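Long-range contacts in 3-guanidinopropionase (Pseudomonas aeruginosa, PDB 3NIQ), which hydrolyses 3-guanidinopropanoate to beta-alanine and urea with two manganese ions per subunit, working as a homohexamer of the arginase family: residues P21-L26 and E60-S65; S65-K70 and T295-A300; D100-I105 and T129-R134. All blocks are in the same frame, centred on the assembly; numbering follows the deposited sequence.

All three contacts are buried and join elements packed around the central parallel sheet; contact 3 comes nearest a manganese ligand. Contacts 1 and 2 adjoin, their centres about 7 Å apart, and share Ser65, which follows helix 57-64: in contact 1 its hydroxyl bonds to the loop 21-26, in contact 2 its carbon atoms rest on helix 294-317. Contact 1 is therefore partly polar, with a stacked arginine and a bridging water, whereas contact 2 is apolar and partly exposed toward Leu67 and Met68. Contact 3, its centre about 26 Å from that of contact 2 and on the opposite side of the chain's centre, joins helices 98-114 and 129-136 by aliphatic packing with one water beside it.

Contact 1: P21-L26 and E60-S65; sequences PTFMRL and EVRNLS
Phe23 and Arg62 meet by stacking and by a CH-pi contact. The guanidinium lies on the phenyl ring with 4.2 Å between the centre of the Arg62 group and that of the Phe23 ring, and the planes are 29° apart, so the overlap is tilted and lies nearest CE2. Further back, CG of Arg62 sits over the middle of the Phe23 face, 3.5 Å from the ring centroid. The Arg62 chain runs extended from CG to NE and then turns at CZ, bringing both CG and guanidinium over the ring. Asp87 and Asp90 form salt bridges with the guanidinium and help to fix its rotation; Asp87 also accepts a bond from the backbone N of Phe23.

The polar part centres on Ser65. Its OG receives the N-H of Met24 at 2.8 Å in a nearly straight bond of 162°, and passes its own proton to Arg62 O at 2.7 Å, one turn back in the helix. With chi1 at 77°, OG stands between its own N and carbonyl carbon, where it can do both. Ser65 follows closely on helix 57-64, within the arginase-family alpha/beta fold, and the loop leading to strand 37-42 lies across it. A water donates to Thr22 O and, at 2.8 Å, to Arg62 O, which also takes Ser65 OG and, weakly, Ser65 N.

Apolar contacts fill in the sides. Val61 CG1 meets the edge of the phenyl ring at Phe23 CE1, 3.8 Å away, and the sulfur of Met24 lies beside CB of Ser65. Pro21 packs its CB against the backbone of Asn63. Beyond the segments, Met303 of helix 294-317 and Leu39 of strand 37-42 touch Phe23, while Ile20 of a second subunit packs on Arg62 and Thr22.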
loop_
_atom_site.group_PDB
_atom_site.type_symbol
_atom_site.label_atom_id
_atom_site.label_comp_id
_atom_site.label_asym_id
_atom_site.label_seq_id
_atom_site.Cartn_x
_atom_site.Cartn_y
_atom_site.Cartn_z
ATOM N N PRO A 21 -2.758 -10.577 -21.406
ATOM C CA PRO A 21 -3.902 -10.686 -20.492
ATOM C C PRO A 21 -5.258 -10.254 -21.082
ATOM O O PRO A 21 -5.731 -9.150 -20.818
ATOM C CB PRO A 21 -3.496 -9.796 -19.305
ATOM C CG PRO A 21 -2.578 -8.770 -19.891
ATOM C CD PRO A 21 -1.840 -9.484 -21.024
ATOM N N THR A 22 -5.885 -11.142 -21.847
ATOM C CA THR A 22 -7.264 -10.933 -22.298
ATOM C C THR A 22 -8.237 -11.534 -21.275
ATOM O O THR A 22 -7.835 -12.336 -20.437
ATOM C CB THR A 22 -7.505 -11.671 -23.622
ATOM O OG1 THR A 22 -7.078 -13.022 -23.464
ATOM C CG2 THR A 22 -6.722 -11.045 -24.763
ATOM N N PHE A 23 -9.526 -11.192 -21.359
ATOM C CA PHE A 23 -10.492 -11.795 -20.444
ATOM C C PHE A 23 -10.390 -13.314 -20.512
ATOM O O PHE A 23 -10.464 -13.891 -21.597
ATOM C CB PHE A 23 -11.922 -11.369 -20.789
ATOM C CG PHE A 23 -12.255 -9.976 -20.370
ATOM C CD1 PHE A 23 -12.100 -9.581 -19.030
ATOM C CD2 PHE A 23 -12.747 -9.057 -21.302
ATOM C CE1 PHE A 23 -12.417 -8.273 -18.628
ATOM C CE2 PHE A 23 -13.092 -7.765 -20.907
ATOM C CZ PHE A 23 -12.901 -7.369 -19.557
ATOM N N MET A 24 -10.207 -13.943 -19.349
ATOM C CA MET A 24 -10.127 -15.404 -19.216
ATOM C C MET A 24 -9.016 -15.996 -20.100
ATOM O O MET A 24 -9.046 -17.180 -20.393
ATOM C CB MET A 24 -11.478 -16.064 -19.552
ATOM C CG MET A 24 -12.717 -15.388 -18.924
ATOM S SD MET A 24 -12.688 -15.439 -17.136
ATOM C CE MET A 24 -14.224 -14.550 -16.752
ATOM N N ARG A 25 -8.070 -15.156 -20.541
ATOM C CA ARG A 25 -6.998 -15.559 -21.480
ATOM C C ARG A 25 -7.538 -16.216 -22.743
ATOM O O ARG A 25 -6.947 -17.163 -23.278
ATOM C CB ARG A 25 -5.965 -16.477 -20.794
ATOM C CG ARG A 25 -5.347 -15.854 -19.520
ATOM C CD ARG A 25 -3.956 -16.402 -19.227
ATOM N NE ARG A 25 -4.003 -17.811 -18.851
ATOM C CZ ARG A 25 -2.929 -18.598 -18.782
ATOM N NH1 ARG A 25 -1.718 -18.119 -19.060
ATOM N NH2 ARG A 25 -3.064 -19.862 -18.435
ATOM N N LEU A 26 -8.658 -15.697 -23.223
ATOM C CA LEU A 26 -9.269 -16.175 -24.452
ATOM C C LEU A 26 -8.645 -15.428 -25.622
ATOM O O LEU A 26 -7.919 -14.431 -25.408
ATOM C CB LEU A 26 -10.800 -15.939 -24.399
ATOM C CG LEU A 26 -11.611 -16.853 -23.469
ATOM C CD1 LEU A 26 -12.930 -16.209 -23.063
ATOM C CD2 LEU A 26 -11.909 -18.213 -24.103
ATOM N N GLU A 60 -7.799 -4.226 -15.229
ATOM C CA GLU A 60 -7.353 -5.026 -14.092
ATOM C C GLU A 60 -8.201 -6.278 -13.920
ATOM O O GLU A 60 -7.712 -7.317 -13.454
ATOM C CB GLU A 60 -7.305 -4.182 -12.810
ATOM C CG GLU A 60 -6.277 -3.030 -12.901
ATOM C CD GLU A 60 -4.912 -3.491 -13.393
ATOM O OE1 GLU A 60 -4.453 -4.565 -12.942
ATOM O OE2 GLU A 60 -4.310 -2.781 -14.232
ATOM N N VAL A 61 -9.480 -6.197 -14.287
ATOM C CA VAL A 61 -10.286 -7.437 -14.332
ATOM C C VAL A 61 -9.742 -8.420 -15.403
ATOM O O VAL A 61 -9.715 -9.633 -15.178
ATOM C CB VAL A 61 -11.815 -7.150 -14.526
ATOM C CG1 VAL A 61 -12.589 -8.443 -14.807
ATOM C CG2 VAL A 61 -12.386 -6.485 -13.266
ATOM N N ARG A 62 -9.309 -7.914 -16.559
ATOM C CA ARG A 62 -8.689 -8.799 -17.556
ATOM C C ARG A 62 -7.499 -9.487 -16.912
ATOM O O ARG A 62 -7.337 -10.697 -17.005
ATOM C CB ARG A 62 -8.187 -8.033 -18.795
ATOM C CG ARG A 62 -9.278 -7.640 -19.793
ATOM C CD ARG A 62 -8.695 -7.172 -21.131
ATOM N NE ARG A 62 -9.718 -7.078 -22.173
ATOM C CZ ARG A 62 -10.453 -5.991 -22.426
ATOM N NH1 ARG A 62 -10.288 -4.886 -21.702
ATOM N NH2 ARG A 62 -11.351 -6.006 -23.411
ATOM N N ASN A 63 -6.681 -8.687 -16.249
ATOM C CA ASN A 63 -5.477 -9.181 -15.615
ATOM C C ASN A 63 -5.718 -10.305 -14.616
ATOM O O ASN A 63 -5.140 -11.389 -14.734
ATOM C CB ASN A 63 -4.785 -8.024 -14.930
ATOM C CG ASN A 63 -3.334 -8.296 -14.719
ATOM O OD1 ASN A 63 -2.953 -9.045 -13.821
ATOM N ND2 ASN A 63 -2.503 -7.722 -15.586
ATOM N N LEU A 64 -6.587 -10.040 -13.639
ATOM C CA LEU A 64 -6.917 -11.018 -12.615
ATOM C C LEU A 64 -7.725 -12.202 -13.128
ATOM O O LEU A 64 -7.685 -13.285 -12.524
ATOM C CB LEU A 64 -7.659 -10.348 -11.444
ATOM C CG LEU A 64 -6.743 -9.780 -10.357
ATOM C CD1 LEU A 64 -5.923 -10.913 -9.637
ATOM C CD2 LEU A 64 -5.800 -8.696 -10.849
ATOM N N SER A 65 -8.447 -12.011 -14.234
ATOM C CA SER A 65 -9.224 -13.123 -14.820
ATOM C C SER A 65 -8.334 -14.288 -15.295
ATOM O O SER A 65 -8.832 -15.364 -15.599
ATOM C CB SER A 65 -10.138 -12.639 -15.956
ATOM O OG SER A 65 -9.402 -12.410 -17.148
HETATM O O HOH W 1 -5.705 -12.523 -18.378
#

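Contact 2: S65-K70 and T295-A300; sequences SSLMRK and TALVGA
Two torsions set up the meeting of Leu297 with Leu67 and Met68. Leu297 carries CG opposite its own backbone N (chi1 178°), which swings CD1 off the helix toward the loop, although its CB starts out to the side. Met68 is bent at chi2 and again at chi3, the latter at 99°, and the folded chain brings CE back toward the same methyl. Leu297 CD1 thus receives two neighbours: CD1 of Leu67 at 3.8 Å and CE of Met68 at 4.1 Å. The two leucines cross at about a right angle and touch methyl to methyl.

A tighter approach lies beside this cluster. Ala300 points its methyl at the backbone of Ser65, with Ala300 CB 3.5 Å from Ser65 CA and 3.7 Å from Ser65 CB. The small alanine allows the chains to come within 4.8 Å, measured from Ser65 CA to Ala300 CA. Ser65 meets the helix through its carbon atoms. The sulfur of Met68 lies 4.0 Å from Ala300 O, a loose approach.

In the fold, this is where the chain leaving helix 57-64 turns against the final long helix, 294-317. The turn is held by a bond from Met68 N to Ser65 O, so Leu67 and Met68 are offered to the helix from one short bend. Leu64 and Val61 of helix 57-64 continue the packing on Leu297 and Ala300. A third subunit comes close as well: its Asn50 packs on Leu67 and its Pro255 on Leu297, so the leucine pair lies at an interface of the hexamer.

Between these two segments the adhesion is by methyl groups and by the Ser65 carbons, without direct hydrogen bonds, and depends on close fit rather than on directed bonding.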
loop_
_atom_site.group_PDB
_atom_site.type_symbol
_atom_site.label_atom_id
_atom_site.label_comp_id
_atom_site.label_asym_id
_atom_site.label_seq_id
_atom_site.Cartn_x
_atom_site.Cartn_y
_atom_site.Cartn_z
ATOM N N SER A 65 -8.447 -12.011 -14.234
ATOM C CA SER A 65 -9.224 -13.123 -14.820
ATOM C C SER A 65 -8.334 -14.288 -15.295
ATOM O O SER A 65 -8.832 -15.364 -15.599
ATOM C CB SER A 65 -10.138 -12.639 -15.956
ATOM O OG SER A 65 -9.402 -12.410 -17.148
ATOM N N SER A 66 -7.018 -14.065 -15.351
ATOM C CA SER A 66 -6.049 -15.146 -15.583
ATOM C C SER A 66 -6.159 -16.265 -14.555
ATOM O O SER A 66 -5.707 -17.377 -14.814
ATOM C CB SER A 66 -4.625 -14.581 -15.506
ATOM O OG SER A 66 -4.332 -13.967 -16.729
ATOM N N LEU A 67 -6.737 -15.976 -13.387
ATOM C CA LEU A 67 -6.823 -16.997 -12.324
ATOM C C LEU A 67 -8.011 -17.931 -12.496
ATOM O O LEU A 67 -8.096 -18.960 -11.807
ATOM C CB LEU A 67 -6.887 -16.346 -10.934
ATOM C CG LEU A 67 -5.809 -15.325 -10.569
ATOM C CD1 LEU A 67 -5.865 -14.981 -9.088
ATOM C CD2 LEU A 67 -4.422 -15.864 -10.934
ATOM N N MET A 68 -8.929 -17.571 -13.399
ATOM C CA MET A 68 -10.128 -18.382 -13.623
ATOM C C MET A 68 -9.792 -19.638 -14.412
ATOM O O MET A 68 -8.933 -19.613 -15.306
ATOM C CB MET A 68 -11.191 -17.589 -14.362
ATOM C CG MET A 68 -11.721 -16.340 -13.599
ATOM S SD MET A 68 -12.542 -16.820 -12.076
ATOM C CE MET A 68 -11.277 -16.550 -10.823
ATOM N N ARG A 69 -10.481 -20.731 -14.084
ATOM C CA ARG A 69 -10.249 -22.006 -14.759
ATOM C C ARG A 69 -11.395 -22.316 -15.740
ATOM O O ARG A 69 -12.250 -21.454 -16.000
ATOM C CB ARG A 69 -9.985 -23.109 -13.716
ATOM C CG ARG A 69 -8.822 -22.727 -12.783
ATOM C CD ARG A 69 -8.323 -23.852 -11.877
ATOM N NE ARG A 69 -7.351 -23.361 -10.882
ATOM C CZ ARG A 69 -7.698 -22.720 -9.762
ATOM N NH1 ARG A 69 -8.986 -22.499 -9.495
ATOM N NH2 ARG A 69 -6.768 -22.311 -8.891
ATOM N N LYS A 70 -11.420 -23.521 -16.299
ATOM C CA LYS A 70 -12.331 -23.810 -17.402
ATOM C C LYS A 70 -13.721 -24.278 -16.992
ATOM O O LYS A 70 -14.666 -24.193 -17.780
ATOM C CB LYS A 70 -11.700 -24.831 -18.352
ATOM C CG LYS A 70 -10.487 -24.295 -19.121
ATOM C CD LYS A 70 -10.061 -25.203 -20.285
ATOM C CE LYS A 70 -9.542 -26.558 -19.822
ATOM N NZ LYS A 70 -8.641 -27.155 -20.869
ATOM N N THR A 295 -10.408 -6.522 -5.648
ATOM C CA THR A 295 -11.724 -6.221 -6.225
ATOM C C THR A 295 -11.751 -6.650 -7.699
ATOM O O THR A 295 -12.779 -7.141 -8.221
ATOM C CB THR A 295 -12.069 -4.705 -6.061
ATOM O OG1 THR A 295 -11.796 -4.285 -4.707
ATOM C CG2 THR A 295 -13.564 -4.420 -6.352
ATOM N N ALA A 296 -10.622 -6.451 -8.367
ATOM C CA ALA A 296 -10.404 -6.995 -9.712
ATOM C C ALA A 296 -10.661 -8.504 -9.754
ATOM O O ALA A 296 -11.331 -9.005 -10.670
ATOM C CB ALA A 296 -8.976 -6.681 -10.190
ATOM N N LEU A 297 -10.125 -9.223 -8.776
ATOM C CA LEU A 297 -10.360 -10.673 -8.692
ATOM C C LEU A 297 -11.820 -11.003 -8.376
ATOM O O LEU A 297 -12.407 -11.914 -8.973
ATOM C CB LEU A 297 -9.415 -11.336 -7.681
ATOM C CG LEU A 297 -9.628 -12.848 -7.504
ATOM C CD1 LEU A 297 -9.338 -13.588 -8.805
ATOM C CD2 LEU A 297 -8.799 -13.397 -6.355
ATOM N N VAL A 298 -12.425 -10.276 -7.447
ATOM C CA VAL A 298 -13.859 -10.439 -7.209
ATOM C C VAL A 298 -14.619 -10.190 -8.532
ATOM O O VAL A 298 -15.498 -10.955 -8.910
ATOM C CB VAL A 298 -14.368 -9.460 -6.094
ATOM C CG1 VAL A 298 -15.854 -9.240 -6.185
ATOM C CG2 VAL A 298 -14.003 -9.964 -4.710
ATOM N N GLY A 299 -14.247 -9.141 -9.250
ATOM C CA GLY A 299 -14.899 -8.831 -10.522
ATOM C C GLY A 299 -14.719 -9.961 -11.529
ATOM O O GLY A 299 -15.686 -10.425 -12.110
ATOM N N ALA A 300 -13.474 -10.411 -11.716
ATOM C CA ALA A 300 -13.192 -11.510 -12.630
ATOM C C ALA A 300 -13.966 -12.763 -12.253
ATOM O O ALA A 300 -14.481 -13.472 -13.125
ATOM C CB ALA A 300 -11.665 -11.806 -12.688
#

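Contact 3: D100-I105 and T129-R134; sequences DSLRRI and TLPIFR
Pro131, a proline inside the first turn of helix 129-136, fits between Leu102 and Ile105 of helix 98-114. Its ring meets both: CD lies 3.7 Å from Leu102 CD2, and CG lies 3.6 Å from Ile105 CG2. At the ring's CB the backbone also takes part, with Leu102 O 3.7 Å from Pro131 CB. Near the start of a helix the missing N-H of proline costs little, since the first-turn N-H groups have no carbonyl a turn earlier to bond.

Leu102 spreads its two methyls over different partners. CD2 turns to the proline, with Leu130 CD2 at a looser distance, while CD1 lies 4.2 Å from NH1 of Arg134, approaching that guanidinium obliquely. Ile105 has CG1 opposite its carbonyl carbon (chi1 -64°), and this leaves CG2 to face the proline ring.

The axes of segments 100-105 and 129-134 approach to 8.9 Å and cross at -40°, running broadly in the same direction. Both helices follow strands of the parallel sheet, 85-90 and 118-123, and pack on each other outside it, as in the alpha/beta architecture of the arginase family. Trp44, from a loop, touches Leu102 and Ile105. His126, a manganese ligand, lies just before helix 129-136, with its side chain about 8 Å from that of Leu130.

At one margin a water links the helices: NH1 of Arg134 donates to it at 2.9 Å, in the guanidinium plane, and the water gives a weak bond to Leu102 O. The NE of Arg134 forms a salt bridge with Glu175, and Leu130 CD2 lies over one guanidinium face, toward the rim. The interface is thus aliphatic at its centre, and Glu175 and the water probably let the arginine's charge sit beside it.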
loop_
_atom_site.group_PDB
_atom_site.type_symbol
_atom_site.label_atom_id
_atom_site.label_comp_id
_atom_site.label_asym_id
_atom_site.label_seq_id
_atom_site.Cartn_x
_atom_site.Cartn_y
_atom_site.Cartn_z
ATOM N N ASP A 100 -20.855 12.268 -25.816
ATOM C CA ASP A 100 -20.198 11.540 -26.889
ATOM C C ASP A 100 -19.927 10.055 -26.529
ATOM O O ASP A 100 -20.095 9.170 -27.381
ATOM C CB ASP A 100 -18.908 12.235 -27.302
ATOM C CG ASP A 100 -18.272 11.603 -28.520
ATOM O OD1 ASP A 100 -18.974 11.468 -29.541
ATOM O OD2 ASP A 100 -17.072 11.248 -28.461
ATOM N N SER A 101 -19.517 9.780 -25.283
ATOM C CA SER A 101 -19.276 8.386 -24.861
ATOM C C SER A 101 -20.550 7.555 -24.882
ATOM O O SER A 101 -20.550 6.436 -25.389
ATOM C CB SER A 101 -18.625 8.314 -23.485
ATOM O OG SER A 101 -17.282 8.728 -23.563
ATOM N N LEU A 102 -21.639 8.136 -24.385
ATOM C CA LEU A 102 -22.962 7.517 -24.415
ATOM C C LEU A 102 -23.344 7.114 -25.825
ATOM O O LEU A 102 -23.803 5.975 -26.058
ATOM C CB LEU A 102 -24.023 8.477 -23.887
ATOM C CG LEU A 102 -24.278 8.629 -22.398
ATOM C CD1 LEU A 102 -25.399 9.653 -22.192
ATOM C CD2 LEU A 102 -24.641 7.265 -21.736
ATOM N N ARG A 103 -23.161 8.038 -26.777
ATOM C CA ARG A 103 -23.446 7.733 -28.177
ATOM C C ARG A 103 -22.576 6.585 -28.687
ATOM O O ARG A 103 -23.076 5.645 -29.311
ATOM C CB ARG A 103 -23.234 8.960 -29.071
ATOM C CG ARG A 103 -23.584 8.719 -30.552
ATOM C CD ARG A 103 -23.190 9.938 -31.446
ATOM N NE ARG A 103 -21.752 10.212 -31.359
ATOM C CZ ARG A 103 -20.814 9.582 -32.075
ATOM N NH1 ARG A 103 -21.159 8.639 -32.956
ATOM N NH2 ARG A 103 -19.523 9.882 -31.898
ATOM N N ARG A 104 -21.270 6.690 -28.439
ATOM C CA ARG A 104 -20.317 5.735 -29.006
ATOM C C ARG A 104 -20.520 4.350 -28.402
ATOM O O ARG A 104 -20.500 3.336 -29.112
ATOM C CB ARG A 104 -18.887 6.238 -28.804
ATOM C CG ARG A 104 -18.544 7.391 -29.775
ATOM C CD ARG A 104 -17.412 8.274 -29.286
ATOM N NE ARG A 104 -16.124 7.599 -29.362
ATOM C CZ ARG A 104 -14.952 8.219 -29.478
ATOM N NH1 ARG A 104 -14.901 9.544 -29.534
ATOM N NH2 ARG A 104 -13.832 7.508 -29.537
ATOM N N ILE A 105 -20.767 4.316 -27.090
ATOM C CA ILE A 105 -20.966 3.040 -26.423
ATOM C C ILE A 105 -22.206 2.333 -26.932
ATOM O O ILE A 105 -22.155 1.130 -27.220
ATOM C CB ILE A 105 -21.018 3.174 -24.891
ATOM C CG1 ILE A 105 -19.658 3.680 -24.382
ATOM C CG2 ILE A 105 -21.410 1.839 -24.280
ATOM C CD1 ILE A 105 -19.652 4.138 -22.925
ATOM N N THR A 129 -24.213 0.963 -18.026
ATOM C CA THR A 129 -25.332 0.046 -18.273
ATOM C C THR A 129 -26.436 0.696 -19.127
ATOM O O THR A 129 -27.114 0.009 -19.909
ATOM C CB THR A 129 -25.909 -0.521 -16.950
ATOM O OG1 THR A 129 -24.841 -1.094 -16.188
ATOM C CG2 THR A 129 -26.948 -1.617 -17.221
ATOM N N LEU A 130 -26.598 2.009 -18.997
ATOM C CA LEU A 130 -27.580 2.729 -19.811
ATOM C C LEU A 130 -27.421 2.549 -21.332
ATOM O O LEU A 130 -28.352 2.082 -21.978
ATOM C CB LEU A 130 -27.631 4.220 -19.460
ATOM C CG LEU A 130 -28.623 5.060 -20.280
ATOM C CD1 LEU A 130 -30.019 4.494 -20.190
ATOM C CD2 LEU A 130 -28.595 6.524 -19.815
ATOM N N PRO A 131 -26.259 2.934 -21.916
ATOM C CA PRO A 131 -26.129 2.725 -23.365
ATOM C C PRO A 131 -26.254 1.261 -23.792
ATOM O O PRO A 131 -26.797 0.969 -24.853
ATOM C CB PRO A 131 -24.740 3.309 -23.691
ATOM C CG PRO A 131 -24.018 3.348 -22.337
ATOM C CD PRO A 131 -25.102 3.659 -21.362
ATOM N N ILE A 132 -25.792 0.336 -22.962
ATOM C CA ILE A 132 -26.041 -1.088 -23.181
ATOM C C ILE A 132 -27.554 -1.390 -23.291
ATOM O O ILE A 132 -28.003 -2.042 -24.253
ATOM C CB ILE A 132 -25.387 -1.938 -22.035
ATOM C CG1 ILE A 132 -23.872 -1.744 -22.033
ATOM C CG2 ILE A 132 -25.741 -3.447 -22.185
ATOM C CD1 ILE A 132 -23.076 -2.610 -20.953
ATOM N N PHE A 133 -28.340 -0.908 -22.325
ATOM C CA PHE A 133 -29.790 -1.123 -22.348
ATOM C C PHE A 133 -30.438 -0.433 -23.559
ATOM O O PHE A 133 -31.407 -0.945 -24.121
ATOM C CB PHE A 133 -30.445 -0.626 -21.052
ATOM C CG PHE A 133 -30.345 -1.587 -19.894
ATOM C CD1 PHE A 133 -29.427 -2.625 -19.899
ATOM C CD2 PHE A 133 -31.184 -1.443 -18.785
ATOM C CE1 PHE A 133 -29.342 -3.510 -18.844
ATOM C CE2 PHE A 133 -31.104 -2.330 -17.701
ATOM C CZ PHE A 133 -30.179 -3.367 -17.731
ATOM N N ARG A 134 -29.899 0.714 -23.958
ATOM C CA ARG A 134 -30.365 1.391 -25.170
ATOM C C ARG A 134 -30.235 0.498 -26.393
ATOM O O ARG A 134 -31.120 0.499 -27.256
ATOM C CB ARG A 134 -29.647 2.722 -25.376
ATOM C CG ARG A 134 -30.247 3.835 -24.504
ATOM C CD ARG A 134 -29.421 5.111 -24.562
ATOM N NE ARG A 134 -30.002 6.168 -23.742
ATOM C CZ ARG A 134 -29.517 7.408 -23.673
ATOM N NH1 ARG A 134 -28.414 7.739 -24.336
ATOM N NH2 ARG A 134 -30.115 8.309 -22.911
HETATM O O HOH W 2 -26.596 6.402 -26.199
#